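Local atomic coordinates of thioredoxin reductase (Streptomyces clavuligerus, PDB entry 4NTD), a protein that forms disulfide bonds in natural products, probably including that of holomycin, using bound FAD, and belongs to the thioredoxin reductase-like flavoenzymes. Residues 118-123 against 290-295; 173-178 against 193-198; 199-204 against 221-226; 235-240 against 251-256. All blocks are in the same frame, centred on the assembly; numbering follows the deposited sequence. Where two conformers were deposited one is given.

In the fold
Along the chain contact 1 opens first, at 118-123, and closes last, at 290-295; contacts 2, 3 and 4 all nest inside its long loop. Those three follow one another in series without crossing. Contact 2 closes at 193-198, contact 3 at 221-226 and contact 4 at 251-256. Contact 1 ties the antiparallel sheet of 106-132 to an edge strand of the parallel sheet on the FAD side. Contacts 2 and 3 join successive strands of a second parallel sheet, 175-178 to 198-201 and 198-201 to 222-223; contact 4 packs its strand 252-254 against the antiparallel strands of 227-249. Centres of contacts 2 to 4 lie 11 to 14 Å apart, and each lies more than 40 Å from that of contact 1.

Contact 1: residues 118-123 against 290-295; sequences PRFTVR and PGVWAV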
loop_
_atom_site.group_PDB
_atom_site.type_symbol
_atom_site.label_atom_id
_atom_site.label_comp_id
_atom_site.label_asym_id
_atom_site.label_seq_id
_atom_site.Cartn_x
_atom_site.Cartn_y
_atom_site.Cartn_z
ATOM N N PRO A 118 1.086 20.281 17.503
ATOM C CA PRO A 118 0.772 21.006 16.269
ATOM C C PRO A 118 -0.716 21.292 16.083
ATOM O O PRO A 118 -1.563 20.537 16.556
ATOM C CB PRO A 118 1.258 20.069 15.152
ATOM C CG PRO A 118 2.090 19.025 15.802
ATOM C CD PRO A 118 1.708 18.969 17.246
ATOM N N ARG A 119 -1.004 22.394 15.401
ATOM C CA ARG A 119 -2.352 22.734 14.957
ATOM C C ARG A 119 -2.206 23.425 13.604
ATOM O O ARG A 119 -1.152 23.992 13.309
ATOM C CB ARG A 119 -3.042 23.642 15.980
ATOM C CG ARG A 119 -4.363 24.248 15.517
ATOM C CD ARG A 119 -5.234 24.668 16.693
ATOM N NE ARG A 119 -5.629 23.517 17.505
ATOM C CZ ARG A 119 -6.703 22.752 17.299
ATOM N NH1 ARG A 119 -7.551 22.991 16.300
ATOM N NH2 ARG A 119 -6.936 21.729 18.115
ATOM N N PHE A 120 -3.247 23.351 12.777
ATOM C CA PHE A 120 -3.212 23.936 11.437
ATOM C C PHE A 120 -4.507 24.656 11.098
ATOM O O PHE A 120 -5.582 24.259 11.545
ATOM C CB PHE A 120 -2.961 22.848 10.387
ATOM C CG PHE A 120 -1.718 22.049 10.638
ATOM C CD1 PHE A 120 -0.516 22.411 10.052
ATOM C CD2 PHE A 120 -1.748 20.943 11.475
ATOM C CE1 PHE A 120 0.635 21.682 10.289
ATOM C CE2 PHE A 120 -0.600 20.212 11.722
ATOM C CZ PHE A 120 0.593 20.581 11.127
ATOM N N THR A 121 -4.389 25.721 10.309
ATOM C CA THR A 121 -5.539 26.366 9.692
ATOM C C THR A 121 -5.537 26.015 8.211
ATOM O O THR A 121 -4.567 26.291 7.505
ATOM C CB THR A 121 -5.501 27.897 9.861
ATOM O OG1 THR A 121 -5.467 28.225 11.255
ATOM C CG2 THR A 121 -6.733 28.541 9.230
ATOM N N VAL A 122 -6.623 25.394 7.755
ATOM C CA VAL A 122 -6.794 25.014 6.356
ATOM C C VAL A 122 -7.785 25.991 5.730
ATOM O O VAL A 122 -8.892 26.154 6.239
ATOM C CB VAL A 122 -7.318 23.570 6.237
ATOM C CG1 VAL A 122 -7.576 23.200 4.782
ATOM C CG2 VAL A 122 -6.329 22.598 6.867
ATOM N N ARG A 123 -7.377 26.633 4.636
ATOM C CA ARG A 123 -8.191 27.658 3.980
ATOM C C ARG A 123 -8.550 27.234 2.557
ATOM O O ARG A 123 -7.689 26.782 1.798
ATOM C CB ARG A 123 -7.450 29.002 3.970
ATOM C CG ARG A 123 -7.102 29.522 5.361
ATOM C CD ARG A 123 -6.401 30.873 5.327
ATOM N NE ARG A 123 -6.121 31.369 6.674
ATOM C CZ ARG A 123 -4.922 31.353 7.249
ATOM N NH1 ARG A 123 -3.872 30.878 6.595
ATOM N NH2 ARG A 123 -4.771 31.822 8.481
ATOM N N PRO A 290 6.204 18.472 11.695
ATOM C CA PRO A 290 5.379 17.689 12.616
ATOM C C PRO A 290 3.880 17.852 12.360
ATOM O O PRO A 290 3.403 18.967 12.143
ATOM C CB PRO A 290 5.766 18.234 13.997
ATOM C CG PRO A 290 7.127 18.810 13.814
ATOM C CD PRO A 290 7.165 19.333 12.409
ATOM N N GLY A 291 3.162 16.733 12.354
ATOM C CA GLY A 291 1.715 16.730 12.177
ATOM C C GLY A 291 1.225 16.695 10.740
ATOM O O GLY A 291 0.015 16.701 10.506
ATOM N N VAL A 292 2.150 16.646 9.781
ATOM C CA VAL A 292 1.807 16.692 8.356
ATOM C C VAL A 292 2.244 15.410 7.647
ATOM O O VAL A 292 3.439 15.127 7.534
ATOM C CB VAL A 292 2.453 17.912 7.664
ATOM C CG1 VAL A 292 2.111 17.938 6.177
ATOM C CG2 VAL A 292 2.005 19.202 8.338
ATOM N N TRP A 293 1.260 14.642 7.179
ATOM C CA TRP A 293 1.497 13.426 6.401
ATOM C C TRP A 293 1.214 13.689 4.922
ATOM O O TRP A 293 0.425 14.572 4.582
ATOM C CB TRP A 293 0.603 12.281 6.900
ATOM C CG TRP A 293 1.220 11.429 7.978
ATOM C CD1 TRP A 293 1.791 10.202 7.817
ATOM C CD2 TRP A 293 1.321 11.736 9.376
ATOM N NE1 TRP A 293 2.244 9.724 9.023
ATOM C CE2 TRP A 293 1.969 10.646 9.997
ATOM C CE3 TRP A 293 0.926 12.824 10.165
ATOM C CZ2 TRP A 293 2.234 10.612 11.367
ATOM C CZ3 TRP A 293 1.192 12.790 11.529
ATOM C CH2 TRP A 293 1.839 11.692 12.113
ATOM N N ALA A 294 1.862 12.915 4.054
ATOM C CA ALA A 294 1.625 12.983 2.611
ATOM C C ALA A 294 1.595 11.571 2.030
ATOM O O ALA A 294 2.475 10.766 2.330
ATOM C CB ALA A 294 2.704 13.810 1.933
ATOM N N VAL A 295 0.584 11.275 1.213
ATOM C CA VAL A 295 0.407 9.934 0.644
ATOM C C VAL A 295 -0.028 9.968 -0.818
ATOM O O VAL A 295 -0.679 10.914 -1.262
ATOM C CB VAL A 295 -0.627 9.096 1.436
ATOM C CG1 VAL A 295 -0.226 8.978 2.898
ATOM C CG2 VAL A 295 -2.027 9.681 1.313
#
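Phe120 turns its CG anti to its own carbonyl carbon (chi1 -56°), which carries the ring over to the 290-292 backbone, while Val292 sends CG2 back from the facing side, with CG1 taking the place opposite the backbone N (chi1 179°). The two meet where Val292 CG2 lies 3.4 Å from Phe120 CZ and touches CE1 as well, coming to the ring obliquely. At the ring edge, close to its plane, Pro290 O approaches Phe120 CZ at 3.4 Å, and Gly291 O stands 3.8 Å from Phe120 CE2. No hydrogen bond joins the segments. Beside the ring Pro118 CG rests 4.2 Å from Pro290 CB, proline against proline. Gly291, at a positive phi of 87°, faces both Pro118 and the ring, where a CB would be jammed. Without the ring, as with an alanine here, Val292 CG2 and Pro290 O are likely to lose their packing partner, opening a gap in this buried seam. Phe120 belongs to the antiparallel sheet, where Val109 and Arg111 of strand 106-112 also touch it; Val292 leans on Leu266 and Leu269 of helix 264-269, and Pro118 reaches Glu326 of the long helix 305-338.

Contact 2: residues 173-178 against 193-198; sequences QPLGVL and QWSDDV
Ser195 points its hydroxyl across at the backbone just before strand 175-178, and its OG donates to Gln173 O at 2.7 Å. The oxygen is reached at a C=O...OG angle of 138°, tilted out of the carbonyl plane. Because OG lies opposite the serine's own backbone N (chi1 -179°), it can also accept from Asp197 N at 3.1 Å, an ST turn. The serine CB faces another way, onto Leu175 CD1 at 3.8 Å. Beyond it Asp197 and Pro174 cross obliquely, OD2 lying 3.5 Å from Pro174 CB, while OD1 is taken by a salt bridge to Arg250. Backbone pairing then sets in: Leu175 N donates to Asp197 O at 2.9 Å and 168°, and Leu175 O receives a CA-H...O contact from Val198 CA. Leu175 and Val198 form a parallel bridge, and Val177 CG2 packs on Val198 CG1 at 4.3 Å. The contact thus joins the start of strand 175-178 to the loop between helix 184-191 and strand 198-201, the return of a beta-alpha-beta crossover. Replacing Ser195 by alanine is likely to leave Gln173 O and Asp197 N without this shared partner and the turn freer to move. Trp194 NE1 bonds Arg51 O of the second subunit. Chemically, one hydroxyl satisfies two backbone groups where pairing begins, and Arg250, bound to both Asp197 and Leu175 O, probably steadies the carboxylate's charge.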
loop_
_atom_site.group_PDB
_atom_site.type_symbol
_atom_site.label_atom_id
_atom_site.label_comp_id
_atom_site.label_asym_id
_atom_site.label_seq_id
_atom_site.Cartn_x
_atom_site.Cartn_y
_atom_site.Cartn_z
ATOM N N GLN A 173 -0.721 -5.627 -29.870
ATOM C CA GLN A 173 -1.194 -4.641 -30.841
ATOM C C GLN A 173 -0.037 -3.771 -31.338
ATOM O O GLN A 173 1.035 -3.761 -30.733
ATOM C CB GLN A 173 -2.287 -3.762 -30.233
ATOM C CG GLN A 173 -3.555 -4.524 -29.879
ATOM C CD GLN A 173 -4.681 -3.619 -29.415
ATOM O OE1 GLN A 173 -4.697 -2.421 -29.703
ATOM N NE2 GLN A 173 -5.640 -4.193 -28.692
ATOM N N PRO A 174 -0.246 -3.043 -32.454
ATOM C CA PRO A 174 0.785 -2.113 -32.923
ATOM C C PRO A 174 0.855 -0.863 -32.043
ATOM O O PRO A 174 -0.010 0.014 -32.134
ATOM C CB PRO A 174 0.342 -1.773 -34.359
ATOM C CG PRO A 174 -0.728 -2.754 -34.702
ATOM C CD PRO A 174 -1.365 -3.139 -33.405
ATOM N N LEU A 175 1.878 -0.803 -31.193
ATOM C CA LEU A 175 2.032 0.279 -30.222
ATOM C C LEU A 175 3.077 1.284 -30.687
ATOM O O LEU A 175 4.082 0.911 -31.294
ATOM C CB LEU A 175 2.454 -0.278 -28.860
ATOM C CG LEU A 175 1.689 -1.490 -28.329
ATOM C CD1 LEU A 175 2.199 -1.861 -26.945
ATOM C CD2 LEU A 175 0.190 -1.234 -28.300
ATOM N N GLY A 176 2.835 2.558 -30.396
ATOM C CA GLY A 176 3.804 3.615 -30.672
ATOM C C GLY A 176 4.216 4.327 -29.397
ATOM O O GLY A 176 3.471 4.337 -28.416
ATOM N N VAL A 177 5.414 4.906 -29.411
ATOM C CA VAL A 177 5.896 5.755 -28.322
ATOM C C VAL A 177 6.414 7.060 -28.917
ATOM O O VAL A 177 7.234 7.036 -29.833
ATOM C CB VAL A 177 7.034 5.079 -27.530
ATOM C CG1 VAL A 177 7.500 5.974 -26.387
ATOM C CG2 VAL A 177 6.584 3.724 -27.002
ATOM N N LEU A 178 5.938 8.193 -28.404
ATOM C CA LEU A 178 6.404 9.498 -28.882
ATOM C C LEU A 178 7.653 9.929 -28.122
ATOM O O LEU A 178 7.703 9.830 -26.896
ATOM C CB LEU A 178 5.317 10.565 -28.724
ATOM C CG LEU A 178 3.941 10.264 -29.323
ATOM C CD1 LEU A 178 3.036 11.477 -29.171
ATOM C CD2 LEU A 178 4.043 9.861 -30.787
ATOM N N GLN A 193 7.510 -5.727 -23.534
ATOM C CA GLN A 193 7.019 -6.826 -22.709
ATOM C C GLN A 193 5.551 -7.178 -23.023
ATOM O O GLN A 193 5.116 -8.298 -22.755
ATOM C CB GLN A 193 7.211 -6.485 -21.222
ATOM C CG GLN A 193 6.718 -7.527 -20.227
ATOM C CD GLN A 193 7.295 -8.913 -20.460
ATOM O OE1 GLN A 193 8.377 -9.065 -21.029
ATOM N NE2 GLN A 193 6.575 -9.934 -20.009
ATOM N N TRP A 194 4.804 -6.236 -23.605
ATOM C CA TRP A 194 3.391 -6.453 -23.947
ATOM C C TRP A 194 3.096 -6.676 -25.440
ATOM O O TRP A 194 2.026 -7.179 -25.782
ATOM C CB TRP A 194 2.544 -5.285 -23.436
ATOM C CG TRP A 194 2.294 -5.311 -21.956
ATOM C CD1 TRP A 194 1.244 -5.904 -21.316
ATOM C CD2 TRP A 194 3.101 -4.713 -20.934
ATOM N NE1 TRP A 194 1.344 -5.709 -19.959
ATOM C CE2 TRP A 194 2.477 -4.984 -19.697
ATOM C CE3 TRP A 194 4.293 -3.978 -20.943
ATOM C CZ2 TRP A 194 3.002 -4.539 -18.479
ATOM C CZ3 TRP A 194 4.817 -3.541 -19.732
ATOM C CH2 TRP A 194 4.171 -3.824 -18.517
ATOM N N SER A 195 4.019 -6.296 -26.323
ATOM C CA SER A 195 3.830 -6.499 -27.765
ATOM C C SER A 195 5.165 -6.608 -28.488
ATOM O O SER A 195 6.139 -5.987 -28.074
ATOM C CB SER A 195 3.029 -5.340 -28.367
ATOM O OG SER A 195 2.807 -5.532 -29.756
ATOM N N ASP A 196 5.197 -7.390 -29.570
ATOM C CA ASP A 196 6.413 -7.467 -30.387
ATOM C C ASP A 196 6.409 -6.416 -31.499
ATOM O O ASP A 196 7.350 -6.340 -32.285
ATOM C CB ASP A 196 6.658 -8.884 -30.936
ATOM C CG ASP A 196 5.592 -9.340 -31.912
ATOM O OD1 ASP A 196 4.690 -8.544 -32.237
ATOM O OD2 ASP A 196 5.657 -10.508 -32.352
ATOM N N ASP A 197 5.364 -5.584 -31.530
ATOM C CA ASP A 197 5.219 -4.506 -32.509
ATOM C C ASP A 197 5.172 -3.161 -31.775
ATOM O O ASP A 197 4.096 -2.643 -31.463
ATOM C CB ASP A 197 3.944 -4.739 -33.333
ATOM C CG ASP A 197 3.819 -3.804 -34.530
ATOM O OD1 ASP A 197 4.647 -2.884 -34.696
ATOM O OD2 ASP A 197 2.873 -4.003 -35.318
ATOM N N VAL A 198 6.355 -2.620 -31.490
ATOM C CA VAL A 198 6.505 -1.343 -30.791
ATOM C C VAL A 198 7.452 -0.452 -31.592
ATOM O O VAL A 198 8.563 -0.864 -31.913
ATOM C CB VAL A 198 7.077 -1.537 -29.371
ATOM C CG1 VAL A 198 7.225 -0.197 -28.658
ATOM C CG2 VAL A 198 6.190 -2.471 -28.561
#

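Contact 3: residues 199-204 against 221-226; sequences VLFRHG and PVIEGT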
loop_
_atom_site.group_PDB
_atom_site.type_symbol
_atom_site.label_atom_id
_atom_site.label_comp_id
_atom_site.label_asym_id
_atom_site.label_seq_id
_atom_site.Cartn_x
_atom_site.Cartn_y
_atom_site.Cartn_z
ATOM N N VAL A 199 7.006 0.764 -31.907
ATOM C CA VAL A 199 7.802 1.725 -32.668
ATOM C C VAL A 199 8.041 2.991 -31.847
ATOM O O VAL A 199 7.114 3.513 -31.222
ATOM C CB VAL A 199 7.090 2.101 -33.986
ATOM C CG1 VAL A 199 7.747 3.306 -34.649
ATOM C CG2 VAL A 199 7.080 0.912 -34.934
ATOM N N LEU A 200 9.279 3.480 -31.863
ATOM C CA LEU A 200 9.615 4.766 -31.258
ATOM C C LEU A 200 9.649 5.841 -32.336
ATOM O O LEU A 200 10.416 5.742 -33.292
ATOM C CB LEU A 200 10.970 4.706 -30.546
ATOM C CG LEU A 200 11.501 6.023 -29.957
ATOM C CD1 LEU A 200 10.579 6.554 -28.871
ATOM C CD2 LEU A 200 12.912 5.852 -29.419
ATOM N N PHE A 201 8.811 6.860 -32.176
ATOM C CA PHE A 201 8.866 8.050 -33.016
ATOM C C PHE A 201 9.853 9.003 -32.349
ATOM O O PHE A 201 9.524 9.637 -31.346
ATOM C CB PHE A 201 7.471 8.660 -33.158
ATOM C CG PHE A 201 6.489 7.745 -33.835
ATOM C CD1 PHE A 201 6.380 7.728 -35.220
ATOM C CD2 PHE A 201 5.695 6.877 -33.095
ATOM C CE1 PHE A 201 5.488 6.878 -35.851
ATOM C CE2 PHE A 201 4.802 6.025 -33.722
ATOM C CZ PHE A 201 4.698 6.024 -35.103
ATOM N N ARG A 202 11.068 9.097 -32.887
ATOM C CA ARG A 202 12.147 9.819 -32.202
ATOM C C ARG A 202 11.817 11.283 -31.916
ATOM O O ARG A 202 12.187 11.796 -30.861
ATOM C CB ARG A 202 13.467 9.736 -32.971
ATOM C CG ARG A 202 14.635 10.326 -32.192
ATOM C CD ARG A 202 15.973 10.075 -32.869
ATOM N NE ARG A 202 16.200 10.947 -34.016
ATOM C CZ ARG A 202 16.842 12.109 -33.956
ATOM N NH1 ARG A 202 17.321 12.551 -32.800
ATOM N NH2 ARG A 202 17.005 12.833 -35.055
ATOM N N HIS A 203 11.140 11.954 -32.847
ATOM C CA HIS A 203 10.694 13.338 -32.613
ATOM C C HIS A 203 11.861 14.266 -32.231
ATOM O O HIS A 203 11.708 15.165 -31.401
ATOM C CB HIS A 203 9.608 13.338 -31.521
ATOM C CG HIS A 203 8.826 14.611 -31.430
ATOM N ND1 HIS A 203 8.138 15.134 -32.499
ATOM C CD2 HIS A 203 8.598 15.448 -30.391
ATOM C CE1 HIS A 203 7.530 16.247 -32.132
ATOM N NE2 HIS A 203 7.792 16.460 -30.855
ATOM N N GLY A 204 13.031 14.028 -32.822
ATOM C CA GLY A 204 14.233 14.809 -32.511
ATOM C C GLY A 204 14.819 14.624 -31.116
ATOM O O GLY A 204 15.653 15.425 -30.686
ATOM N N PRO A 221 11.739 -0.537 -33.905
ATOM C CA PRO A 221 12.139 0.431 -34.925
ATOM C C PRO A 221 12.083 1.872 -34.427
ATOM O O PRO A 221 11.215 2.211 -33.618
ATOM C CB PRO A 221 11.113 0.218 -36.043
ATOM C CG PRO A 221 10.637 -1.178 -35.863
ATOM C CD PRO A 221 10.660 -1.421 -34.383
ATOM N N VAL A 222 13.012 2.700 -34.898
ATOM C CA VAL A 222 13.006 4.124 -34.591
ATOM C C VAL A 222 12.725 4.887 -35.878
ATOM O O VAL A 222 13.525 4.856 -36.811
ATOM C CB VAL A 222 14.341 4.601 -33.989
ATOM C CG1 VAL A 222 14.248 6.062 -33.562
ATOM C CG2 VAL A 222 14.743 3.731 -32.806
ATOM N N ILE A 223 11.580 5.560 -35.919
ATOM C CA ILE A 223 11.177 6.331 -37.086
ATOM C C ILE A 223 11.534 7.796 -36.848
ATOM O O ILE A 223 11.151 8.380 -35.833
ATOM C CB ILE A 223 9.675 6.140 -37.382
ATOM C CG1 ILE A 223 9.421 4.661 -37.714
ATOM C CG2 ILE A 223 9.225 7.045 -38.524
ATOM C CD1 ILE A 223 7.992 4.313 -38.054
ATOM N N GLU A 224 12.285 8.373 -37.786
ATOM C CA GLU A 224 12.756 9.762 -37.715
ATOM C C GLU A 224 11.688 10.724 -38.203
ATOM O O GLU A 224 10.890 10.370 -39.073
ATOM C CB GLU A 224 13.993 9.955 -38.601
ATOM C CG GLU A 224 15.273 9.361 -38.047
ATOM C CD GLU A 224 15.747 10.077 -36.799
ATOM O OE1 GLU A 224 15.787 11.324 -36.808
ATOM O OE2 GLU A 224 16.082 9.393 -35.812
ATOM N N GLY A 225 11.694 11.942 -37.666
ATOM C CA GLY A 225 10.803 13.005 -38.126
ATOM C C GLY A 225 9.997 13.645 -37.015
ATOM O O GLY A 225 9.685 13.009 -36.010
ATOM N N THR A 226 9.658 14.916 -37.203
ATOM C CA THR A 226 8.785 15.629 -36.280
ATOM C C THR A 226 7.358 15.089 -36.414
ATOM O O THR A 226 6.809 15.038 -37.511
ATOM C CB THR A 226 8.800 17.147 -36.561
ATOM O OG1 THR A 226 10.147 17.632 -36.497
ATOM C CG2 THR A 226 7.940 17.909 -35.556
HETATM O O HOH W 1 9.480 10.574 -35.099
HETATM O O HOH W 2 13.448 12.600 -35.522
#
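Val199 and Ile223 interlock on one side of the parallel pair. Ile223, its CG1 anti to its carbonyl carbon and its chain then extended (chi2 -179°), sets CD1 as a bump between Val199 CG1 at 3.6 Å and Phe201 CE1 at 4.2 Å. Val199 CG1 itself lies over the rim of one face of the Phe201 ring, and Val199 CG2 meets the Pro221 ring. On the other side Val222 CG1 fits between Arg202 CB, 3.8 Å away, and the tip of Leu200. Behind these the backbones follow regular parallel rungs, as in Leu200 N to Pro221 O and Ile223 N to Leu200 O, both 2.9 Å. After Arg202 the direct pairing ends and a water bridges the chains, accepting from His203 N while donating to Ile223 O and Gly225 O. Thr226 CG2 approaches the His203 ring obliquely, 3.8 Å from CE1; His203 ND1 bonds Val227 N. At the outer edge the Arg202 guanidinium forms an ion pair with the nearly coplanar Glu224 carboxylate, though the separation of NE and OE2 is implausibly short and the exact geometry doubtful. Thus apolar teeth join the strands of this beta-alpha-beta unit, while charge and water join them where direct pairing stops.

Contact 4: residues 235-240 against 251-256; sequences DRLRGV and STVFVV
Leu237 and Ser251 face each other with their carbonyls, two acceptors that cannot bond each other, and share a water that donates to both Leu237 O and Ser251 O, at 2.8 Å each; no direct hydrogen bond joins the segments. Strand 236-240 crosses strand 252-254 at 66°, the axes coming no closer than 7.8 Å, too far and too steep for sheet pairing. Side chains fill the space between. With its CG anti to the backbone N (chi1 178°) and the end of the chain turned by chi2 of 75°, Leu237 drives CD2 onto the second strand. There CD2 meets Val253 CG2 at 3.5 Å, Ser251 O at 3.7 Å and Thr252 CA at 3.8 Å. The two side chains, leucine and valine, cross at about a right angle. Val240 closes the far end, its CG2 touching the same Val253 CG2 at 3.8 Å, so that one methyl serves two partners on strand 236-240. Between Leu237 and Val240, Arg238 and Gly239 both face Val231 in a classic beta bulge. The hydroxyl of Ser251 is engaged by Gln173 OE1. Val253 also packs on Leu178 and on Leu159, within the parallel sheet. Here a three-stranded antiparallel sheet lies across a parallel one, as in the Rossmann-type pyridine nucleotide-disulphide oxidoreductase fold, in a domain probably equivalent to the one that binds NADPH in thioredoxin reductases.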
loop_
_atom_site.group_PDB
_atom_site.type_symbol
_atom_site.label_atom_id
_atom_site.label_comp_id
_atom_site.label_asym_id
_atom_site.label_seq_id
_atom_site.Cartn_x
_atom_site.Cartn_y
_atom_site.Cartn_z
ATOM N N ASP A 235 -13.745 7.945 -33.942
ATOM C CA ASP A 235 -13.515 7.866 -32.494
ATOM C C ASP A 235 -12.485 6.805 -32.075
ATOM O O ASP A 235 -12.586 6.224 -30.992
ATOM C CB ASP A 235 -14.843 7.647 -31.753
ATOM C CG ASP A 235 -14.752 7.982 -30.269
ATOM O OD1 ASP A 235 -15.406 7.287 -29.464
ATOM O OD2 ASP A 235 -14.025 8.931 -29.909
ATOM N N ARG A 236 -11.499 6.555 -32.930
ATOM C CA ARG A 236 -10.359 5.724 -32.544
ATOM C C ARG A 236 -9.087 6.160 -33.251
ATOM O O ARG A 236 -9.108 6.574 -34.413
ATOM C CB ARG A 236 -10.625 4.223 -32.757
ATOM C CG ARG A 236 -11.566 3.858 -33.896
ATOM C CD ARG A 236 -12.335 2.583 -33.579
ATOM N NE ARG A 236 -11.448 1.427 -33.414
ATOM C CZ ARG A 236 -11.323 0.412 -34.274
ATOM N NH1 ARG A 236 -12.036 0.361 -35.398
ATOM N NH2 ARG A 236 -10.477 -0.574 -33.999
ATOM N N LEU A 237 -7.982 6.076 -32.517
ATOM C CA LEU A 237 -6.664 6.381 -33.048
ATOM C C LEU A 237 -6.312 5.411 -34.171
ATOM O O LEU A 237 -6.461 4.198 -34.022
ATOM C CB LEU A 237 -5.619 6.286 -31.936
ATOM C CG LEU A 237 -4.172 6.546 -32.352
ATOM C CD1 LEU A 237 -3.941 8.030 -32.571
ATOM C CD2 LEU A 237 -3.212 6.006 -31.309
ATOM N N ARG A 238 -5.854 5.963 -35.293
ATOM C CA ARG A 238 -5.455 5.177 -36.460
ATOM C C ARG A 238 -3.952 5.200 -36.702
ATOM O O ARG A 238 -3.415 4.286 -37.327
ATOM C CB ARG A 238 -6.159 5.704 -37.711
ATOM C CG ARG A 238 -7.671 5.779 -37.593
ATOM C CD ARG A 238 -8.278 4.422 -37.285
ATOM N NE ARG A 238 -9.735 4.468 -37.303
ATOM C CZ ARG A 238 -10.524 3.399 -37.234
ATOM N NH1 ARG A 238 -10.011 2.176 -37.131
ATOM N NH2 ARG A 238 -11.842 3.555 -37.259
ATOM N N GLY A 239 -3.277 6.243 -36.230
ATOM C CA GLY A 239 -1.837 6.345 -36.411
ATOM C C GLY A 239 -1.240 7.692 -36.068
ATOM O O GLY A 239 -1.867 8.518 -35.399
ATOM N N VAL A 240 -0.014 7.892 -36.539
ATOM C CA VAL A 240 0.773 9.084 -36.262
ATOM C C VAL A 240 1.216 9.680 -37.593
ATOM O O VAL A 240 1.752 8.966 -38.441
ATOM C CB VAL A 240 2.016 8.731 -35.415
ATOM C CG1 VAL A 240 2.867 9.963 -35.142
ATOM C CG2 VAL A 240 1.594 8.074 -34.106
ATOM N N SER A 251 -2.421 1.376 -33.309
ATOM C CA SER A 251 -3.708 1.303 -32.604
ATOM C C SER A 251 -3.676 2.091 -31.291
ATOM O O SER A 251 -4.704 2.603 -30.841
ATOM C CB SER A 251 -4.086 -0.152 -32.322
ATOM O OG SER A 251 -3.267 -0.699 -31.305
ATOM N N THR A 252 -2.496 2.168 -30.682
ATOM C CA THR A 252 -2.316 2.800 -29.377
ATOM C C THR A 252 -0.958 3.495 -29.334
ATOM O O THR A 252 0.034 2.948 -29.817
ATOM C CB THR A 252 -2.369 1.750 -28.248
ATOM O OG1 THR A 252 -3.467 0.855 -28.468
ATOM C CG2 THR A 252 -2.523 2.414 -26.886
ATOM N N VAL A 253 -0.918 4.697 -28.763
ATOM C CA VAL A 253 0.326 5.453 -28.630
ATOM C C VAL A 253 0.559 5.801 -27.161
ATOM O O VAL A 253 -0.374 6.166 -26.444
ATOM C CB VAL A 253 0.311 6.726 -29.508
ATOM C CG1 VAL A 253 1.509 7.618 -29.212
ATOM C CG2 VAL A 253 0.306 6.344 -30.982
ATOM N N PHE A 254 1.807 5.660 -26.723
ATOM C CA PHE A 254 2.196 5.954 -25.350
ATOM C C PHE A 254 3.134 7.155 -25.280
ATOM O O PHE A 254 3.913 7.412 -26.201
ATOM C CB PHE A 254 2.875 4.738 -24.711
ATOM C CG PHE A 254 1.928 3.619 -24.374
ATOM C CD1 PHE A 254 1.477 3.440 -23.073
ATOM C CD2 PHE A 254 1.493 2.740 -25.356
ATOM C CE1 PHE A 254 0.610 2.407 -22.758
ATOM C CE2 PHE A 254 0.623 1.707 -25.048
ATOM C CZ PHE A 254 0.181 1.539 -23.747
ATOM N N VAL A 255 3.040 7.888 -24.176
ATOM C CA VAL A 255 3.963 8.973 -23.863
ATOM C C VAL A 255 4.395 8.854 -22.407
ATOM O O VAL A 255 3.729 8.193 -21.610
ATOM C CB VAL A 255 3.325 10.364 -24.092
ATOM C CG1 VAL A 255 2.934 10.538 -25.549
ATOM C CG2 VAL A 255 2.114 10.581 -23.189
ATOM N N VAL A 256 5.520 9.479 -22.077
ATOM C CA VAL A 256 5.904 9.694 -20.689
ATOM C C VAL A 256 5.665 11.173 -20.398
ATOM O O VAL A 256 6.458 12.022 -20.808
ATOM C CB VAL A 256 7.381 9.332 -20.427
ATOM C CG1 VAL A 256 7.730 9.564 -18.963
ATOM C CG2 VAL A 256 7.648 7.883 -20.809
HETATM O O HOH W 3 -7.212 2.361 -32.112
#